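Local coordinates for protein hydrolase, haloacid dehalogenase-like family (Streptococcus pneumoniae, PDB 2FI1) that is probably a hydrolase of the haloacid dehalogenase superfamily, its natural substrate not established, with a calcium ion bound in the structure, at residues 83-95 against 178-190. Sequence-based numbering, arbitrary orientation.
Sequences LFEGVSDLLEDIS and FTSIVNLRQVLDI
Leu90 lays its CD1 methyl over the centre of the Arg185 guanidinium, 4.0 Å above the plane, while polar partners line the rim of that flat group. At the edge sit the Asp93 carboxylate, the C-terminal carboxylate of Ile190 and a water. Arg185 grips a single oxygen, Asp93 OD2, end-on with NH1 and NH2 through two bent bonds, the NH1 contact being 2.9 Å. NH1 uses the anti lone pair of OD2, whereas NH2 meets it from above the carboxylate plane, the carboxylate and guanidinium planes standing 72° apart. NH1 also gives a straighter bond to Ile190 OXT, so one arginine ties together two acids that would otherwise probably repel each other. NE donates to the water, which in turn donates to Gly86 O, a bridge to the start of helix 87-96. With the arginine chain extended from CG to NE, the guanidinium reaches back along Leu90, and the arginine and leucine lie antiparallel, tip beside base.

The second flat pair is T-shaped: the edge of Phe178 points at the face of Phe84, with ring planes at 59°. Their centroids are 5.7 Å apart. Phe178 also carries Ser180 N over the centre of one face.

Between these ends the packing is aliphatic. Ile181 CD1 reaches Val87 CG2 at 3.7 Å. Leu90, with CG anti to the backbone N, sends CD2 to Leu184 CD2 at 3.8 Å. Ile190 CG2 closes over Leu90 CD1 at 3.7 Å. Leu90 and Leu184 both rest on Trp11 of strand 8-11.

Measured over 87-95 and 181-188, the two helices run nearly parallel, 20° apart. Their axes approach to 10.8 Å, and they pack side by side on one face of the five-stranded parallel sheet of the Rossmann-like HAD core.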
ATOM      1  N   LEU A  83       3.557  -7.377  -4.859  1.00 10.18           N
ATOM      2  CA  LEU A  83       4.186  -6.658  -3.746  1.00 10.24           C
ATOM      3  C   LEU A  83       5.373  -5.858  -4.257  1.00 10.64           C
ATOM      4  O   LEU A  83       5.920  -6.167  -5.319  1.00 11.60           O
ATOM      5  CB  LEU A  83       4.680  -7.643  -2.680  1.00 10.06           C
ATOM      6  CG  LEU A  83       3.623  -8.517  -2.015  1.00 10.96           C
ATOM      7  CD1 LEU A  83       4.320  -9.506  -1.087  1.00 11.56           C
ATOM      8  CD2 LEU A  83       2.610  -7.660  -1.266  1.00 11.16           C
ATOM      9  N   PHE A  84       5.806  -4.853  -3.500  1.00 11.19           N
ATOM     10  CA  PHE A  84       7.104  -4.254  -3.795  1.00 11.98           C
ATOM     11  C   PHE A  84       8.193  -5.301  -3.619  1.00 12.68           C
ATOM     12  O   PHE A  84       8.066  -6.209  -2.790  1.00 11.98           O
ATOM     13  CB  PHE A  84       7.352  -3.022  -2.933  1.00 12.58           C
ATOM     14  CG  PHE A  84       6.657  -1.800  -3.448  1.00 12.52           C
ATOM     15  CD1 PHE A  84       7.179  -1.109  -4.530  1.00 14.67           C
ATOM     16  CD2 PHE A  84       5.455  -1.377  -2.915  1.00 12.47           C
ATOM     17  CE1 PHE A  84       6.527  -0.002  -5.029  1.00 14.89           C
ATOM     18  CE2 PHE A  84       4.808  -0.280  -3.417  1.00 13.05           C
ATOM     19  CZ  PHE A  84       5.346   0.412  -4.462  1.00 13.57           C
ATOM     20  N   GLU A  85       9.256  -5.194  -4.411  1.00 13.45           N
ATOM     21  CA  GLU A  85      10.332  -6.164  -4.370  1.00 14.28           C
ATOM     22  C   GLU A  85      10.930  -6.210  -2.973  1.00 12.99           C
ATOM     23  O   GLU A  85      11.247  -5.176  -2.421  1.00 13.81           O
ATOM     24  CB  GLU A  85      11.435  -5.778  -5.365  1.00 15.42           C
ATOM     25  CG  GLU A  85      12.519  -6.826  -5.523  1.00 19.02           C
ATOM     26  CD  GLU A  85      11.988  -8.124  -6.090  1.00 24.17           C
ATOM     27  OE1 GLU A  85      11.146  -8.068  -7.015  1.00 28.79           O
ATOM     28  OE2 GLU A  85      12.406  -9.202  -5.617  1.00 29.24           O
ATOM     29  N   GLY A  86      11.051  -7.408  -2.411  1.00 12.06           N
ATOM     30  CA  GLY A  86      11.720  -7.582  -1.126  1.00 11.05           C
ATOM     31  C   GLY A  86      10.830  -7.480   0.099  1.00 10.06           C
ATOM     32  O   GLY A  86      11.310  -7.607   1.213  1.00  9.71           O
ATOM     33  N   VAL A  87       9.529  -7.270  -0.084  1.00  9.30           N
ATOM     34  CA  VAL A  87       8.628  -7.144   1.062  1.00  8.85           C
ATOM     35  C   VAL A  87       8.625  -8.359   1.985  1.00  8.55           C
ATOM     36  O   VAL A  87       8.796  -8.219   3.192  1.00  7.87           O
ATOM     37  CB  VAL A  87       7.183  -6.812   0.594  1.00  8.69           C
ATOM     38  CG1 VAL A  87       6.151  -7.102   1.671  1.00  8.98           C
ATOM     39  CG2 VAL A  87       7.117  -5.353   0.190  1.00  8.68           C
ATOM     40  N   SER A  88       8.409  -9.549   1.438  1.00  9.37           N
ATOM     41  CA  SER A  88       8.246 -10.710   2.316  1.00 10.01           C
ATOM     42  C   SER A  88       9.522 -11.004   3.117  1.00  9.43           C
ATOM     43  O   SER A  88       9.448 -11.342   4.303  1.00  9.09           O
ATOM     44  CB  SER A  88       7.746 -11.925   1.531  1.00 11.07           C
ATOM     45  OG  SER A  88       8.665 -12.344   0.569  1.00 16.52           O
ATOM     46  N   ASP A  89      10.686 -10.803   2.501  1.00  8.94           N
ATOM     47  CA  ASP A  89      11.953 -10.985   3.216  1.00  9.03           C
ATOM     48  C   ASP A  89      12.136  -9.978   4.352  1.00  8.56           C
ATOM     49  O   ASP A  89      12.703 -10.292   5.388  1.00  9.14           O
ATOM     50  CB  ASP A  89      13.151 -10.860   2.277  1.00  9.37           C
ATOM     51  CG  ASP A  89      13.351 -12.070   1.384  1.00 11.34           C
ATOM     52  OD1 ASP A  89      12.960 -13.198   1.765  1.00 12.02           O
ATOM     53  OD2 ASP A  89      13.959 -11.893   0.301  1.00 14.68           O
ATOM     54  N   LEU A  90      11.694  -8.733   4.149  1.00  8.47           N
ATOM     55  CA  LEU A  90      11.813  -7.736   5.205  1.00  8.38           C
ATOM     56  C   LEU A  90      10.877  -8.059   6.360  1.00  7.64           C
ATOM     57  O   LEU A  90      11.267  -7.975   7.521  1.00  7.35           O
ATOM     58  CB  LEU A  90      11.577  -6.313   4.673  1.00  8.58           C
ATOM     59  CG  LEU A  90      11.630  -5.214   5.739  1.00  9.05           C
ATOM     60  CD1 LEU A  90      12.953  -5.231   6.487  1.00  9.35           C
ATOM     61  CD2 LEU A  90      11.398  -3.842   5.126  1.00 10.01           C
ATOM     62  N   LEU A  91       9.638  -8.423   6.039  1.00  7.62           N
ATOM     63  CA  LEU A  91       8.707  -8.825   7.081  1.00  7.56           C
ATOM     64  C   LEU A  91       9.294  -9.979   7.914  1.00  7.47           C
ATOM     65  O   LEU A  91       9.220  -9.983   9.141  1.00  7.29           O
ATOM     66  CB  LEU A  91       7.354  -9.207   6.484  1.00  7.34           C
ATOM     67  CG  LEU A  91       6.609  -8.073   5.776  1.00  8.05           C
ATOM     68  CD1 LEU A  91       5.330  -8.613   5.152  1.00  8.43           C
ATOM     69  CD2 LEU A  91       6.280  -6.908   6.700  1.00  9.02           C
ATOM     70  N   GLU A  92       9.918 -10.933   7.227  1.00  8.03           N
ATOM     71  CA  GLU A  92      10.516 -12.078   7.922  1.00  8.46           C
ATOM     72  C   GLU A  92      11.696 -11.686   8.806  1.00  8.55           C
ATOM     73  O   GLU A  92      11.789 -12.128   9.950  1.00  8.75           O
ATOM     74  CB  GLU A  92      10.943 -13.143   6.923  1.00  8.69           C
ATOM     75  CG  GLU A  92      11.420 -14.454   7.556  1.00  9.22           C
ATOM     76  CD  GLU A  92      10.385 -15.117   8.459  1.00 10.75           C
ATOM     77  OE1 GLU A  92       9.167 -14.850   8.333  1.00  8.68           O
ATOM     78  OE2 GLU A  92      10.792 -15.920   9.325  1.00 10.50           O
ATOM     79  N   ASP A  93      12.587 -10.833   8.292  1.00  8.06           N
ATOM     80  CA  ASP A  93      13.728 -10.424   9.092  1.00  8.82           C
ATOM     81  C   ASP A  93      13.273  -9.727  10.371  1.00  8.95           C
ATOM     82  O   ASP A  93      13.846  -9.907  11.432  1.00  9.27           O
ATOM     83  CB  ASP A  93      14.665  -9.504   8.298  1.00  9.14           C
ATOM     84  CG  ASP A  93      15.475 -10.232   7.247  1.00 10.66           C
ATOM     85  OD1 ASP A  93      15.693 -11.459   7.376  1.00 11.57           O
ATOM     86  OD2 ASP A  93      15.924  -9.582   6.282  1.00  9.76           O
ATOM     87  N   ILE A  94      12.234  -8.900  10.277  1.00  8.30           N
ATOM     88  CA  ILE A  94      11.696  -8.226  11.453  1.00  8.45           C
ATOM     89  C   ILE A  94      11.041  -9.210  12.428  1.00  8.41           C
ATOM     90  O   ILE A  94      11.256  -9.139  13.649  1.00  9.06           O
ATOM     91  CB  ILE A  94      10.693  -7.112  11.030  1.00  8.05           C
ATOM     92  CG1 ILE A  94      11.452  -5.939  10.397  1.00  8.42           C
ATOM     93  CG2 ILE A  94       9.858  -6.642  12.200  1.00  8.76           C
ATOM     94  CD1 ILE A  94      10.548  -4.949   9.674  1.00  8.42           C
ATOM     95  N   SER A  95      10.221 -10.111  11.898  1.00  9.17           N
ATOM     96  CA  SER A  95       9.558 -11.099  12.742  1.00  8.94           C
ATOM     97  C   SER A  95      10.569 -12.014  13.437  1.00  9.94           C
ATOM     98  O   SER A  95      10.347 -12.433  14.570  1.00 10.16           O
ATOM     99  CB  SER A  95       8.566 -11.917  11.926  1.00  9.23           C
ATOM    100  OG  SER A  95       7.500 -11.082  11.490  1.00  8.95           O
ATOM    101  N   PHE A 178       7.876   6.025   3.193  1.00  8.21           N
ATOM    102  CA  PHE A 178       8.381   4.939   2.370  1.00  8.35           C
ATOM    103  C   PHE A 178       8.662   5.353   0.943  1.00  9.19           C
ATOM    104  O   PHE A 178       7.793   5.933   0.283  1.00  9.82           O
ATOM    105  CB  PHE A 178       7.347   3.817   2.340  1.00  8.68           C
ATOM    106  CG  PHE A 178       7.778   2.634   1.530  1.00  8.74           C
ATOM    107  CD1 PHE A 178       8.601   1.670   2.089  1.00  9.68           C
ATOM    108  CD2 PHE A 178       7.391   2.503   0.206  1.00 10.23           C
ATOM    109  CE1 PHE A 178       9.002   0.581   1.338  1.00 11.03           C
ATOM    110  CE2 PHE A 178       7.797   1.418  -0.541  1.00 11.09           C
ATOM    111  CZ  PHE A 178       8.596   0.467   0.031  1.00 10.17           C
ATOM    112  N   THR A 179       9.863   5.025   0.472  1.00  9.02           N
ATOM    113  CA  THR A 179      10.211   5.165  -0.935  1.00  9.45           C
ATOM    114  C   THR A 179      10.657   3.842  -1.562  1.00  9.51           C
ATOM    115  O   THR A 179      10.350   3.572  -2.715  1.00 10.70           O
ATOM    116  CB  THR A 179      11.276   6.244  -1.153  1.00  9.75           C
ATOM    117  OG1 THR A 179      12.412   5.986  -0.320  1.00 10.08           O
ATOM    118  CG2 THR A 179      10.717   7.623  -0.812  1.00 11.39           C
ATOM    119  N   SER A 180      11.385   3.014  -0.814  1.00  9.51           N
ATOM    120  CA  SER A 180      11.763   1.676  -1.282  1.00  9.24           C
ATOM    121  C   SER A 180      12.084   0.753  -0.124  1.00  8.79           C
ATOM    122  O   SER A 180      12.429   1.195   0.963  1.00  8.19           O
ATOM    123  CB  SER A 180      12.966   1.718  -2.227  1.00  9.35           C
ATOM    124  OG  SER A 180      14.157   2.081  -1.555  1.00  9.44           O
ATOM    125  N   ILE A 181      11.993  -0.544  -0.373  1.00  9.19           N
ATOM    126  CA  ILE A 181      12.355  -1.516   0.638  1.00  9.98           C
ATOM    127  C   ILE A 181      13.846  -1.429   0.988  1.00  9.64           C
ATOM    128  O   ILE A 181      14.209  -1.482   2.159  1.00  9.02           O
ATOM    129  CB  ILE A 181      11.964  -2.948   0.173  1.00 10.83           C
ATOM    130  CG1 ILE A 181      10.427  -3.098   0.125  1.00 12.14           C
ATOM    131  CG2 ILE A 181      12.580  -4.003   1.081  1.00 11.89           C
ATOM    132  CD1 ILE A 181       9.746  -3.116   1.465  1.00 12.99           C
ATOM    133  N   VAL A 182      14.698  -1.272  -0.019  1.00 10.25           N
ATOM    134  CA  VAL A 182      16.135  -1.139   0.217  1.00 11.49           C
ATOM    135  C   VAL A 182      16.423   0.040   1.151  1.00 10.16           C
ATOM    136  O   VAL A 182      17.226  -0.069   2.074  1.00 10.17           O
ATOM    137  CB  VAL A 182      16.943  -0.992  -1.119  1.00 12.50           C
ATOM    138  CG1 VAL A 182      18.377  -0.503  -0.870  1.00 15.16           C
ATOM    139  CG2 VAL A 182      16.958  -2.311  -1.889  1.00 14.70           C
ATOM    140  N   ASN A 183      15.755   1.168   0.924  1.00  9.75           N
ATOM    141  CA  ASN A 183      16.005   2.326   1.764  1.00  9.36           C
ATOM    142  C   ASN A 183      15.515   2.144   3.194  1.00  8.99           C
ATOM    143  O   ASN A 183      16.155   2.609   4.137  1.00  9.39           O
ATOM    144  CB  ASN A 183      15.389   3.584   1.174  1.00  9.30           C
ATOM    145  CG  ASN A 183      15.860   4.821   1.879  1.00  9.24           C
ATOM    146  OD1 ASN A 183      17.066   5.078   1.967  1.00  9.86           O
ATOM    147  ND2 ASN A 183      14.920   5.585   2.419  1.00  8.99           N
ATOM    148  N   LEU A 184      14.369   1.485   3.363  1.00  8.61           N
ATOM    149  CA  LEU A 184      13.877   1.187   4.698  1.00  9.00           C
ATOM    150  C   LEU A 184      14.846   0.251   5.425  1.00  8.77           C
ATOM    151  O   LEU A 184      15.152   0.460   6.592  1.00  8.81           O
ATOM    152  CB  LEU A 184      12.476   0.586   4.626  1.00  9.15           C
ATOM    153  CG  LEU A 184      11.836   0.194   5.965  1.00  9.00           C
ATOM    154  CD1 LEU A 184      11.868   1.318   6.956  1.00  9.32           C
ATOM    155  CD2 LEU A 184      10.412  -0.261   5.715  1.00  9.73           C
ATOM    156  N   ARG A 185      15.350  -0.761   4.723  1.00  8.76           N
ATOM    157  CA  ARG A 185      16.389  -1.625   5.306  1.00  9.53           C
ATOM    158  C   ARG A 185      17.599  -0.817   5.749  1.00 10.10           C
ATOM    159  O   ARG A 185      18.145  -1.059   6.819  1.00 10.30           O
ATOM    160  CB  ARG A 185      16.845  -2.679   4.305  1.00  9.46           C
ATOM    161  CG  ARG A 185      15.873  -3.817   4.112  1.00  9.95           C
ATOM    162  CD  ARG A 185      16.465  -4.884   3.210  1.00  9.89           C
ATOM    163  NE  ARG A 185      15.653  -6.099   3.174  1.00  9.37           N
ATOM    164  CZ  ARG A 185      15.659  -7.046   4.109  1.00  9.31           C
ATOM    165  NH1 ARG A 185      16.381  -6.924   5.209  1.00  9.91           N
ATOM    166  NH2 ARG A 185      14.889  -8.107   3.942  1.00  9.71           N
ATOM    167  N   GLN A 186      18.029   0.136   4.922  1.00 10.75           N
ATOM    168  CA  GLN A 186      19.201   0.956   5.258  1.00 12.47           C
ATOM    169  C   GLN A 186      18.972   1.759   6.535  1.00 12.21           C
ATOM    170  O   GLN A 186      19.864   1.864   7.376  1.00 12.74           O
ATOM    171  CB  GLN A 186      19.563   1.869   4.078  1.00 13.66           C
ATOM    172  CG  GLN A 186      20.756   2.809   4.291  1.00 17.83           C
ATOM    173  CD  GLN A 186      22.097   2.095   4.392  1.00 21.45           C
ATOM    174  OE1 GLN A 186      22.738   2.116   5.452  1.00 26.21           O
ATOM    175  NE2 GLN A 186      22.552   1.499   3.287  1.00 22.74           N
ATOM    176  N   VAL A 187      17.776   2.311   6.701  1.00 12.06           N
ATOM    177  CA  VAL A 187      17.451   3.072   7.902  1.00 13.20           C
ATOM    178  C   VAL A 187      17.390   2.167   9.141  1.00 12.78           C
ATOM    179  O   VAL A 187      17.723   2.601  10.249  1.00 13.81           O
ATOM    180  CB  VAL A 187      16.133   3.875   7.694  1.00 14.01           C
ATOM    181  CG1 VAL A 187      15.616   4.442   8.994  1.00 16.23           C
ATOM    182  CG2 VAL A 187      16.369   4.978   6.667  1.00 14.56           C
ATOM    183  N   LEU A 188      16.972   0.918   8.947  1.00 12.01           N
ATOM    184  CA  LEU A 188      16.809  -0.042  10.047  1.00 12.14           C
ATOM    185  C   LEU A 188      18.043  -0.920  10.323  1.00 11.53           C
ATOM    186  O   LEU A 188      18.030  -1.691  11.288  1.00 12.11           O
ATOM    187  CB  LEU A 188      15.616  -0.960   9.766  1.00 12.32           C
ATOM    188  CG  LEU A 188      14.225  -0.318   9.673  1.00 13.23           C
ATOM    189  CD1 LEU A 188      13.198  -1.379   9.306  1.00 14.07           C
ATOM    190  CD2 LEU A 188      13.865   0.362  10.968  1.00 15.08           C
ATOM    191  N   ASP A 189      19.073  -0.821   9.485  1.00 10.81           N
ATOM    192  CA  ASP A 189      20.266  -1.679   9.586  1.00 11.10           C
ATOM    193  C   ASP A 189      19.908  -3.173   9.494  1.00 10.88           C
ATOM    194  O   ASP A 189      20.520  -3.999  10.176  1.00 10.44           O
ATOM    195  CB  ASP A 189      21.032  -1.440  10.907  1.00 11.69           C
ATOM    196  CG  ASP A 189      21.565  -0.023  11.072  1.00 15.00           C
ATOM    197  OD1 ASP A 189      22.002   0.581  10.083  1.00 17.80           O
ATOM    198  OD2 ASP A 189      21.585   0.445  12.230  1.00 19.78           O
ATOM    199  N   ILE A 190      18.923  -3.547   8.681  1.00 10.68           N
ATOM    200  CA  ILE A 190      18.455  -4.946   8.694  1.00 10.99           C
ATOM    201  C   ILE A 190      18.431  -5.578   7.321  1.00 11.21           C
ATOM    202  O   ILE A 190      18.685  -6.795   7.196  1.00 10.68           O
ATOM    203  CB  ILE A 190      17.077  -5.056   9.362  1.00 11.77           C
ATOM    204  CG1 ILE A 190      16.783  -6.508   9.746  1.00 13.23           C
ATOM    205  CG2 ILE A 190      15.998  -4.463   8.471  1.00 12.83           C
ATOM    206  CD1 ILE A 190      15.591  -6.624  10.646  1.00 14.49           C
ATOM    207  OXT ILE A 190      18.146  -4.915   6.316  1.00 10.36           O
TER
HETATM  208  O   HOH W   1      14.008  -7.482   1.274  1.00  9.85           O